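Probable eukaryotic D-amino acid tRNA deacylase, LMAJ005534AAA (Leishmania major, PDB 1TC5) probably hydrolyses D-aminoacyl-tRNAs such as D-tyrosyl-tRNA(Tyr), releasing the D-amino acid and free tRNA, and works as a homodimer. Local coordinates at residues 31-36 with 156-161; 53-58 with 130-135; 72-77 with 82-87; 94-99 with 124-129. All coordinates share one frame; numbering follows the deposited sequence.

Contact 1: residues 31-36 with 156-161; sequences YVRAGR and APKAEG
The guanidinium of Arg33 meets the loop 156-161 at its edge, where the carbonyl oxygens of Lys158 and Gly161 lie near its plane; the carbonyl carbon of Ala159 and the N of Glu160 come in obliquely, and from this loop nothing stacks squarely on either face. Gly161 O receives both end nitrogens at once, Arg33 NH1 at 3.0 Å and Arg33 NH2 at 2.9 Å, and sits almost exactly in the guanidinium plane. Of these two donors NH1 lies in the carbonyl plane of Gly161, whereas NH2 stands above it. A second bond from Arg33 NH1 reaches Lys158 O at 2.6 Å, with the donor raised 36° out of that carbonyl plane. The bend at chi3 (64°) turns the guanidinium out of the otherwise extended chain and brings it end-on to the loop, while Arg33 CD lies 3.3 Å from Lys158 O. Nearer the strand, Pro157 CG rests 4.4 Å from Arg33 CB. The ammonium of Lys158 is occupied by Glu160 O and by the O of Trp162, the residue that follows the segment. Thus one arginine on strand 31-34, an outer strand within this chain of the antiparallel sheet with 20-24 and 180-184, ties down an irregular loop: it uses backbone carbonyls alone, three bonds to two oxygens, and its positive charge would be expected to polarise both.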
# COMPACT_ATOMS: atom_id res chain seq x y z
N TYR A 31 -3.69 19.37 -2.95
CA TYR A 31 -4.03 17.99 -3.20
C TYR A 31 -4.88 17.87 -4.45
O TYR A 31 -5.78 18.68 -4.68
CB TYR A 31 -4.81 17.41 -2.03
CG TYR A 31 -4.02 17.31 -0.76
CD1 TYR A 31 -3.89 18.40 0.09
CD2 TYR A 31 -3.41 16.10 -0.40
CE1 TYR A 31 -3.15 18.31 1.27
CE2 TYR A 31 -2.68 16.00 0.76
CZ TYR A 31 -2.55 17.11 1.60
OH TYR A 31 -1.82 17.00 2.76
N VAL A 32 -4.59 16.84 -5.25
CA VAL A 32 -5.42 16.45 -6.38
C VAL A 32 -6.19 15.18 -6.02
O VAL A 32 -5.70 14.31 -5.24
CB VAL A 32 -4.58 16.26 -7.66
CG1 VAL A 32 -3.94 17.55 -8.06
CG2 VAL A 32 -3.49 15.20 -7.48
N ARG A 33 -7.37 15.05 -6.60
CA ARG A 33 -8.32 14.05 -6.16
C ARG A 33 -8.62 13.00 -7.22
O ARG A 33 -8.66 13.29 -8.43
CB ARG A 33 -9.61 14.75 -5.77
CG ARG A 33 -9.46 15.65 -4.55
CD ARG A 33 -10.79 16.02 -3.97
NE ARG A 33 -11.47 14.83 -3.47
CZ ARG A 33 -12.67 14.80 -2.92
NH1 ARG A 33 -13.36 15.92 -2.78
NH2 ARG A 33 -13.18 13.66 -2.50
N ALA A 34 -8.86 11.79 -6.72
CA ALA A 34 -9.45 10.72 -7.51
C ALA A 34 -10.62 10.07 -6.77
O ALA A 34 -10.64 10.02 -5.54
CB ALA A 34 -8.39 9.66 -7.84
N GLY A 35 -11.57 9.56 -7.55
CA GLY A 35 -12.64 8.73 -7.00
C GLY A 35 -12.33 7.25 -7.12
O GLY A 35 -11.17 6.83 -7.02
N ARG A 36 -13.37 6.47 -7.35
CA ARG A 36 -13.25 5.03 -7.32
C ARG A 36 -12.40 4.53 -8.47
O ARG A 36 -12.52 4.98 -9.61
CB ARG A 36 -14.60 4.34 -7.36
CG ARG A 36 -14.49 2.82 -7.12
CD ARG A 36 -15.79 2.21 -6.67
NE ARG A 36 -16.67 2.04 -7.81
CZ ARG A 36 -17.89 2.57 -7.96
NH1 ARG A 36 -18.46 3.36 -7.06
NH2 ARG A 36 -18.55 2.28 -9.06
N ALA A 156 -11.83 21.68 -11.37
CA ALA A 156 -11.33 20.70 -10.40
C ALA A 156 -12.49 20.24 -9.52
O ALA A 156 -13.40 21.02 -9.23
CB ALA A 156 -10.20 21.29 -9.57
N PRO A 157 -12.50 18.97 -9.13
CA PRO A 157 -13.47 18.48 -8.15
C PRO A 157 -13.48 19.34 -6.88
O PRO A 157 -12.49 20.00 -6.57
CB PRO A 157 -12.96 17.07 -7.80
CG PRO A 157 -12.08 16.65 -8.93
CD PRO A 157 -11.60 17.90 -9.61
N LYS A 158 -14.59 19.31 -6.15
CA LYS A 158 -14.64 19.98 -4.85
C LYS A 158 -13.59 19.38 -3.91
O LYS A 158 -13.22 18.22 -4.03
CB LYS A 158 -16.05 19.96 -4.23
CG LYS A 158 -16.66 18.59 -4.00
CD LYS A 158 -18.01 18.75 -3.29
CE LYS A 158 -18.85 17.50 -3.42
NZ LYS A 158 -18.12 16.30 -2.93
N ALA A 159 -13.12 20.20 -2.99
CA ALA A 159 -11.96 19.86 -2.16
C ALA A 159 -12.26 18.79 -1.10
O ALA A 159 -11.36 18.03 -0.71
CB ALA A 159 -11.39 21.11 -1.50
N GLU A 160 -13.51 18.75 -0.63
CA GLU A 160 -13.93 17.80 0.42
C GLU A 160 -15.26 17.11 0.05
O GLU A 160 -16.01 17.61 -0.81
CB GLU A 160 -14.06 18.51 1.78
CG GLU A 160 -12.76 18.58 2.58
CD GLU A 160 -12.46 19.97 3.14
OE1 GLU A 160 -13.41 20.75 3.36
OE2 GLU A 160 -11.26 20.28 3.36
N GLY A 161 -15.56 15.98 0.70
CA GLY A 161 -16.80 15.27 0.42
C GLY A 161 -16.61 14.32 -0.75
O GLY A 161 -15.74 14.55 -1.61

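Contact 2: residues 53-58 with 130-135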
# COMPACT_ATOMS: atom_id res chain seq x y z
N ILE A 53 14.51 -0.36 -20.31
CA ILE A 53 13.10 -0.58 -20.61
C ILE A 53 12.71 0.21 -21.86
O ILE A 53 12.77 1.43 -21.85
CB ILE A 53 12.20 -0.17 -19.39
CG1 ILE A 53 12.59 -0.96 -18.13
CG2 ILE A 53 10.72 -0.39 -19.71
CD1 ILE A 53 12.19 -0.31 -16.81
N THR A 54 12.33 -0.50 -22.93
CA THR A 54 11.89 0.17 -24.16
C THR A 54 10.46 0.67 -24.01
O THR A 54 9.83 0.49 -22.97
CB THR A 54 11.98 -0.77 -25.40
OG1 THR A 54 11.14 -1.91 -25.24
CG2 THR A 54 13.39 -1.36 -25.57
N ASP A 55 9.95 1.31 -25.07
CA ASP A 55 8.55 1.69 -25.13
C ASP A 55 7.63 0.48 -25.25
O ASP A 55 6.56 0.48 -24.66
CB ASP A 55 8.28 2.61 -26.33
CG ASP A 55 8.49 4.07 -26.01
OD1 ASP A 55 8.81 4.41 -24.85
OD2 ASP A 55 8.36 4.96 -26.86
N GLU A 56 8.04 -0.54 -26.02
CA GLU A 56 7.22 -1.74 -26.19
C GLU A 56 7.05 -2.46 -24.85
O GLU A 56 5.98 -3.00 -24.58
CB GLU A 56 7.80 -2.69 -27.25
N ALA A 57 8.10 -2.44 -24.04
CA ALA A 57 8.06 -3.00 -22.69
C ALA A 57 7.24 -2.16 -21.69
O ALA A 57 6.54 -2.72 -20.85
CB ALA A 57 9.49 -3.20 -22.17
N LEU A 58 7.31 -0.83 -21.79
CA LEU A 58 6.47 0.03 -20.95
C LEU A 58 4.99 -0.15 -21.28
O LEU A 58 4.16 -0.21 -20.37
CB LEU A 58 6.82 1.51 -21.12
CG LEU A 58 7.81 2.17 -20.17
CD1 LEU A 58 7.87 3.66 -20.51
CD2 LEU A 58 7.48 1.98 -18.69
N CYS A 130 3.17 7.29 -17.22
CA CYS A 130 1.97 8.05 -16.95
C CYS A 130 1.32 8.53 -18.25
O CYS A 130 0.09 8.52 -18.37
CB CYS A 130 2.27 9.24 -16.02
SG CYS A 130 2.82 8.82 -14.31
N HIS A 131 2.14 8.96 -19.22
CA HIS A 131 1.64 9.32 -20.55
C HIS A 131 0.85 8.16 -21.22
O HIS A 131 -0.24 8.36 -21.76
CB HIS A 131 2.81 9.76 -21.44
CG HIS A 131 2.44 9.92 -22.89
ND1 HIS A 131 1.40 10.72 -23.30
CD2 HIS A 131 2.96 9.37 -24.01
CE1 HIS A 131 1.30 10.66 -24.62
NE2 HIS A 131 2.23 9.84 -25.07
N PHE A 132 1.44 6.96 -21.21
CA PHE A 132 0.83 5.79 -21.82
C PHE A 132 -0.49 5.45 -21.15
O PHE A 132 -1.41 5.01 -21.81
CB PHE A 132 1.78 4.59 -21.78
CG PHE A 132 2.93 4.65 -22.75
CD1 PHE A 132 2.88 5.45 -23.91
CD2 PHE A 132 4.06 3.87 -22.54
CE1 PHE A 132 3.95 5.48 -24.80
CE2 PHE A 132 5.13 3.90 -23.43
CZ PHE A 132 5.07 4.70 -24.57
N VAL A 133 -0.58 5.63 -19.83
CA VAL A 133 -1.82 5.33 -19.10
C VAL A 133 -2.89 6.35 -19.49
O VAL A 133 -4.01 5.99 -19.82
CB VAL A 133 -1.59 5.27 -17.55
CG1 VAL A 133 -2.91 5.03 -16.74
CG2 VAL A 133 -0.59 4.17 -17.21
N ARG A 134 -2.53 7.63 -19.50
CA ARG A 134 -3.43 8.70 -19.96
C ARG A 134 -4.01 8.38 -21.33
O ARG A 134 -5.22 8.53 -21.56
CB ARG A 134 -2.71 10.06 -20.05
CG ARG A 134 -2.43 10.78 -18.74
CD ARG A 134 -1.61 12.07 -18.95
NE ARG A 134 -0.52 12.20 -18.00
CZ ARG A 134 0.71 12.60 -18.30
NH1 ARG A 134 1.06 12.92 -19.53
NH2 ARG A 134 1.60 12.68 -17.32
N VAL A 135 -3.14 7.96 -22.25
CA VAL A 135 -3.54 7.68 -23.63
C VAL A 135 -4.50 6.49 -23.67
O VAL A 135 -5.54 6.55 -24.32
CB VAL A 135 -2.30 7.50 -24.54
CG1 VAL A 135 -2.68 6.99 -25.93
CG2 VAL A 135 -1.55 8.82 -24.66
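Leu58 and Phe132 mark the closest backbone approach, with CA atoms 8.1 Å apart, between the first turn of helix 55-67 and the later part of helix 119-136. That spacing is bridged chiefly by the ring of Phe132, which points from its helix toward the other and presents its edge. Leu58 CB meets this edge at Phe132 CE2, 3.7 Å away, and the two side chains lie roughly perpendicular. Further round the same rim, Asp55 OD1 lies 3.8 Å from Phe132 CZ. Here the carboxylate is turned 78° against the ring, and its oxygen lies near the ring plane, where the weakly positive rim hydrogens probably make it a tolerable neighbour. Phe132 owes this reach to chi1 of -74°, with CG set beside the backbone N and opposite the carbonyl carbon. The Asp55 carboxylate has its stronger partner in Arg128, one turn earlier on the helix of Phe132, through a salt bridge. Thr54 is the N-cap of helix 55-67, its OG1 accepting a weak bond from Ala57 N. Among the neighbouring elements, Phe132 also packs on Arg59 and Val62 of helix 55-67, Leu58 touches Phe129, and Val133 reaches Val169 on strand 169-171, one of the two outermost strands of the mixed sheet within the chain.

Contact 3: residues 72-77 with 82-87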
# COMPACT_ATOMS: atom_id res chain seq x y z
N THR A 72 -12.67 -6.33 -7.71
CA THR A 72 -14.08 -6.73 -7.61
C THR A 72 -14.99 -5.59 -7.16
O THR A 72 -16.20 -5.78 -7.01
CB THR A 72 -14.22 -7.89 -6.58
OG1 THR A 72 -13.65 -7.50 -5.33
CG2 THR A 72 -13.40 -9.15 -7.01
N HIS A 73 -14.44 -4.39 -7.01
CA HIS A 73 -15.18 -3.27 -6.43
C HIS A 73 -15.67 -2.22 -7.44
O HIS A 73 -16.32 -1.25 -7.07
CB HIS A 73 -14.25 -2.62 -5.43
CG HIS A 73 -13.24 -1.69 -6.04
ND1 HIS A 73 -11.91 -1.77 -5.77
CD2 HIS A 73 -13.38 -0.66 -6.91
CE1 HIS A 73 -11.27 -0.80 -6.40
NE2 HIS A 73 -12.14 -0.11 -7.08
N PHE A 74 -15.34 -2.37 -8.70
CA PHE A 74 -15.67 -1.34 -9.71
C PHE A 74 -17.17 -1.14 -9.96
O PHE A 74 -17.62 -0.01 -10.23
CB PHE A 74 -15.01 -1.64 -11.06
CG PHE A 74 -13.51 -1.68 -11.04
CD1 PHE A 74 -12.76 -1.02 -10.07
CD2 PHE A 74 -12.84 -2.36 -12.04
CE1 PHE A 74 -11.41 -1.06 -10.11
CE2 PHE A 74 -11.48 -2.40 -12.07
CZ PHE A 74 -10.77 -1.76 -11.11
N SER A 75 -17.91 -2.24 -9.88
CA SER A 75 -19.30 -2.30 -10.32
C SER A 75 -20.25 -2.80 -9.23
O SER A 75 -20.78 -3.93 -9.31
CB SER A 75 -19.39 -3.24 -11.52
OG SER A 75 -18.45 -2.89 -12.52
N PRO A 76 -20.51 -1.96 -8.23
CA PRO A 76 -21.38 -2.35 -7.10
C PRO A 76 -22.80 -2.77 -7.52
O PRO A 76 -23.46 -3.52 -6.82
CB PRO A 76 -21.38 -1.11 -6.19
CG PRO A 76 -20.89 0.03 -7.03
CD PRO A 76 -20.03 -0.57 -8.10
N GLU A 77 -23.25 -2.29 -8.68
CA GLU A 77 -24.53 -2.65 -9.28
C GLU A 77 -24.62 -4.09 -9.86
O GLU A 77 -25.69 -4.51 -10.29
CB GLU A 77 -24.89 -1.59 -10.35
CG GLU A 77 -24.29 -1.81 -11.77
CD GLU A 77 -22.79 -1.49 -11.92
OE1 GLU A 77 -22.18 -0.77 -11.09
OE2 GLU A 77 -22.20 -1.96 -12.93
N GLN A 82 -17.43 -10.30 -9.96
CA GLN A 82 -16.25 -11.04 -10.43
C GLN A 82 -15.12 -10.01 -10.58
O GLN A 82 -15.40 -8.83 -10.79
CB GLN A 82 -16.51 -11.66 -11.81
CG GLN A 82 -17.49 -12.83 -11.87
CD GLN A 82 -17.85 -13.18 -13.31
OE1 GLN A 82 -18.07 -12.28 -14.11
NE2 GLN A 82 -17.89 -14.46 -13.64
N PRO A 83 -13.87 -10.46 -10.53
CA PRO A 83 -12.75 -9.57 -10.89
C PRO A 83 -12.97 -8.99 -12.31
O PRO A 83 -13.50 -9.66 -13.20
CB PRO A 83 -11.53 -10.48 -10.80
CG PRO A 83 -11.94 -11.60 -9.88
CD PRO A 83 -13.41 -11.80 -10.12
N GLN A 84 -12.62 -7.73 -12.48
CA GLN A 84 -12.82 -7.01 -13.73
C GLN A 84 -11.53 -6.29 -14.05
O GLN A 84 -10.75 -5.96 -13.15
CB GLN A 84 -13.95 -5.99 -13.58
CG GLN A 84 -15.35 -6.56 -13.41
CD GLN A 84 -16.42 -5.44 -13.36
OE1 GLN A 84 -16.47 -4.65 -12.41
NE2 GLN A 84 -17.28 -5.38 -14.37
N SER A 85 -11.31 -6.06 -15.33
CA SER A 85 -10.20 -5.25 -15.77
C SER A 85 -10.58 -3.77 -15.76
O SER A 85 -11.74 -3.40 -15.90
CB SER A 85 -9.79 -5.63 -17.19
OG SER A 85 -10.82 -5.35 -18.09
N LEU A 86 -9.58 -2.92 -15.58
CA LEU A 86 -9.77 -1.50 -15.78
C LEU A 86 -10.24 -1.25 -17.20
O LEU A 86 -11.08 -0.38 -17.41
CB LEU A 86 -8.46 -0.74 -15.52
CG LEU A 86 -8.24 -0.49 -14.05
CD1 LEU A 86 -6.75 -0.31 -13.76
CD2 LEU A 86 -9.09 0.75 -13.60
N GLU A 87 -9.74 -2.02 -18.16
CA GLU A 87 -10.10 -1.83 -19.56
C GLU A 87 -11.62 -1.93 -19.76
O GLU A 87 -12.22 -1.09 -20.41
CB GLU A 87 -9.35 -2.83 -20.46
CG GLU A 87 -9.71 -2.79 -21.94
CD GLU A 87 -8.98 -3.85 -22.76
OE1 GLU A 87 -9.02 -5.06 -22.39
OE2 GLU A 87 -8.33 -3.48 -23.78
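Phe74 and Gln84 run antiparallel alongside one another, their ring and amide planes 38° apart, and most of the other contacts involve one of this pair. The amide end of Gln84 reaches back over the start of the phenylalanine side chain, where Gln84 OE1 comes 3.6 Å from Phe74 CB. The ring in turn extends to the backbone beyond: Ser85 O lies at its edge, 4.0 Å from Phe74 CE2. At the far end of the ring Leu86 is set crosswise to the Phe74 side chain, its CD2 lying 3.9 Å from Phe74 CZ. On the other flank Thr72 CG2 touches the ring of Pro83, 4.0 Å from its CG. Ser75 supplies the polar link, its OG donating to Gln84 OE1 over 2.7 Å in the carbonyl plane and on a lone pair. Beyond CG the Gln84 chain is extended (chi2 -176°), which carries its amide as far as the serine. The two arms of this loop, between helix 55-67 and strand 93-98, are thus joined by a contact of mixed character: apolar packing of Phe74 and Leu86, which also touch Val38 of strand 37-45 in the sheet, and one short serine-to-amide bond that should fix the position of the Gln84 oxygen.

Contact 4: residues 94-99 with 124-129; sequences ILIVPQ and ALYDRF
Pro98 packs on the ring of Tyr126 through a CH-pi contact, with CB over one face, 4.2 Å from the ring centroid and 24° off the normal, shifted toward the rim. The pyrrolidine continues along the phenol, so that its CD is 3.5 Å from Tyr126 OH. Purely apolar contacts come from Ile96. Its CG2 branch meets Tyr126 CE1 at 3.8 Å, the two side chains lying alongside but pointing opposite ways, while the longer branch goes to the next helical turn, Ile96 CD1 lying 4.4 Å from Phe129 CE2. Tyr126 holds CG opposite its own backbone N (chi1 174°), an orientation that projects the phenol from the helix toward the strand. No polar bond joins the two segments; the tyrosine hydroxyl is hydrogen-bonded to Gly172 O, next to strand 169-171, and Gln99 bonds to Pro98 O with NE2 and to Thr189 OG1 of the second subunit with OE1. Strand 94-98 and helix 124-129 run antiparallel, their directions 178° apart and their axes 10.5 Å from each other at closest approach. Ile96 and Pro98 point to the same side of the strand. This is the classic alpha/beta layer arrangement; here helix 119-136 covers the mixed sheet of the DTD-family fold.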
# COMPACT_ATOMS: atom_id res chain seq x y z
N ILE A 94 -7.66 6.24 -11.99
CA ILE A 94 -6.36 5.66 -11.65
C ILE A 94 -5.52 6.78 -11.02
O ILE A 94 -5.45 7.90 -11.56
CB ILE A 94 -5.66 5.03 -12.90
CG1 ILE A 94 -6.55 3.95 -13.52
CG2 ILE A 94 -4.31 4.42 -12.53
CD1 ILE A 94 -6.14 3.56 -14.94
N LEU A 95 -4.94 6.46 -9.88
CA LEU A 95 -4.07 7.35 -9.13
C LEU A 95 -2.71 6.68 -9.03
O LEU A 95 -2.61 5.63 -8.46
CB LEU A 95 -4.63 7.55 -7.72
CG LEU A 95 -3.80 8.43 -6.79
CD1 LEU A 95 -3.57 9.79 -7.39
CD2 LEU A 95 -4.47 8.57 -5.42
N ILE A 96 -1.69 7.32 -9.60
CA ILE A 96 -0.35 6.75 -9.74
C ILE A 96 0.56 7.52 -8.81
O ILE A 96 0.62 8.76 -8.87
CB ILE A 96 0.17 6.90 -11.21
CG1 ILE A 96 -0.79 6.24 -12.19
CG2 ILE A 96 1.54 6.29 -11.35
CD1 ILE A 96 -0.59 6.65 -13.63
N VAL A 97 1.26 6.78 -7.95
CA VAL A 97 2.22 7.35 -7.04
C VAL A 97 3.60 6.71 -7.25
O VAL A 97 3.75 5.49 -7.13
CB VAL A 97 1.76 7.10 -5.59
CG1 VAL A 97 2.59 7.89 -4.62
CG2 VAL A 97 0.27 7.44 -5.47
N PRO A 98 4.62 7.53 -7.49
CA PRO A 98 5.97 7.00 -7.60
C PRO A 98 6.43 6.58 -6.21
O PRO A 98 6.35 7.37 -5.27
CB PRO A 98 6.79 8.19 -8.14
CG PRO A 98 6.04 9.42 -7.72
CD PRO A 98 4.59 9.01 -7.62
N GLN A 99 6.86 5.32 -6.09
CA GLN A 99 7.33 4.76 -4.83
C GLN A 99 8.53 3.88 -5.10
O GLN A 99 8.43 2.67 -5.06
CB GLN A 99 6.21 3.96 -4.18
CG GLN A 99 5.08 4.81 -3.66
CD GLN A 99 5.43 5.49 -2.35
OE1 GLN A 99 5.37 4.84 -1.30
NE2 GLN A 99 5.84 6.77 -2.41
N ALA A 124 12.25 9.62 -16.35
CA ALA A 124 11.87 9.43 -17.75
C ALA A 124 10.88 8.29 -17.93
O ALA A 124 9.88 8.44 -18.63
CB ALA A 124 13.09 9.18 -18.61
N LEU A 125 11.16 7.17 -17.28
CA LEU A 125 10.27 6.00 -17.35
C LEU A 125 8.91 6.33 -16.71
O LEU A 125 7.87 5.95 -17.22
CB LEU A 125 10.90 4.78 -16.68
CG LEU A 125 12.14 4.17 -17.38
CD1 LEU A 125 12.85 3.20 -16.46
CD2 LEU A 125 11.72 3.45 -18.64
N TYR A 126 8.95 7.06 -15.60
CA TYR A 126 7.73 7.40 -14.85
C TYR A 126 6.83 8.30 -15.67
O TYR A 126 5.62 8.10 -15.77
CB TYR A 126 8.07 8.14 -13.55
CG TYR A 126 6.85 8.64 -12.81
CD1 TYR A 126 5.99 7.75 -12.17
CD2 TYR A 126 6.56 9.99 -12.73
CE1 TYR A 126 4.85 8.19 -11.50
CE2 TYR A 126 5.44 10.44 -12.06
CZ TYR A 126 4.59 9.54 -11.44
OH TYR A 126 3.47 9.99 -10.75
N ASP A 127 7.45 9.33 -16.23
CA ASP A 127 6.76 10.24 -17.12
C ASP A 127 6.14 9.51 -18.32
O ASP A 127 5.00 9.77 -18.70
CB ASP A 127 7.73 11.31 -17.58
CG ASP A 127 7.06 12.42 -18.33
OD1 ASP A 127 6.31 13.17 -17.69
OD2 ASP A 127 7.22 12.60 -19.56
N ARG A 128 6.91 8.60 -18.92
CA ARG A 128 6.47 7.87 -20.10
C ARG A 128 5.34 6.93 -19.75
O ARG A 128 4.36 6.82 -20.47
CB ARG A 128 7.66 7.12 -20.71
CG ARG A 128 7.46 6.63 -22.12
CD ARG A 128 7.57 7.72 -23.16
NE ARG A 128 7.27 7.23 -24.50
CZ ARG A 128 6.64 7.92 -25.45
NH1 ARG A 128 6.20 9.16 -25.24
NH2 ARG A 128 6.44 7.36 -26.63
N PHE A 129 5.46 6.29 -18.59
CA PHE A 129 4.45 5.38 -18.10
C PHE A 129 3.12 6.09 -17.81
O PHE A 129 2.07 5.56 -18.15
CB PHE A 129 4.95 4.67 -16.85
CG PHE A 129 3.95 3.75 -16.24
CD1 PHE A 129 3.85 2.43 -16.67
CD2 PHE A 129 3.10 4.20 -15.23
CE1 PHE A 129 2.93 1.56 -16.10
CE2 PHE A 129 2.17 3.32 -14.64
CZ PHE A 129 2.08 2.01 -15.09

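Contacts 2, 3 and 4 are all nested along the chain within the loop that contact 1 closes. Contacts 2 and 4 share helix 119-136 and have centres about 10 Å apart; Ile53 CD1 of the one packs 3.6 Å from Leu125 CD1 of the other. Contact 3 stands further off, its centre about 23 Å from that of contact 4, yet Leu86 packs on Ile94 to connect the two. Toward contact 1 it is joined by Arg36, whose NH2 lies 2.7 Å from Phe74 O in a probable hydrogen bond. Contacts 1 and 2 occupy opposite sides of the chain's centre, about 26 Å apart between centres. Of the four, contact 4 is the one that the second subunit touches.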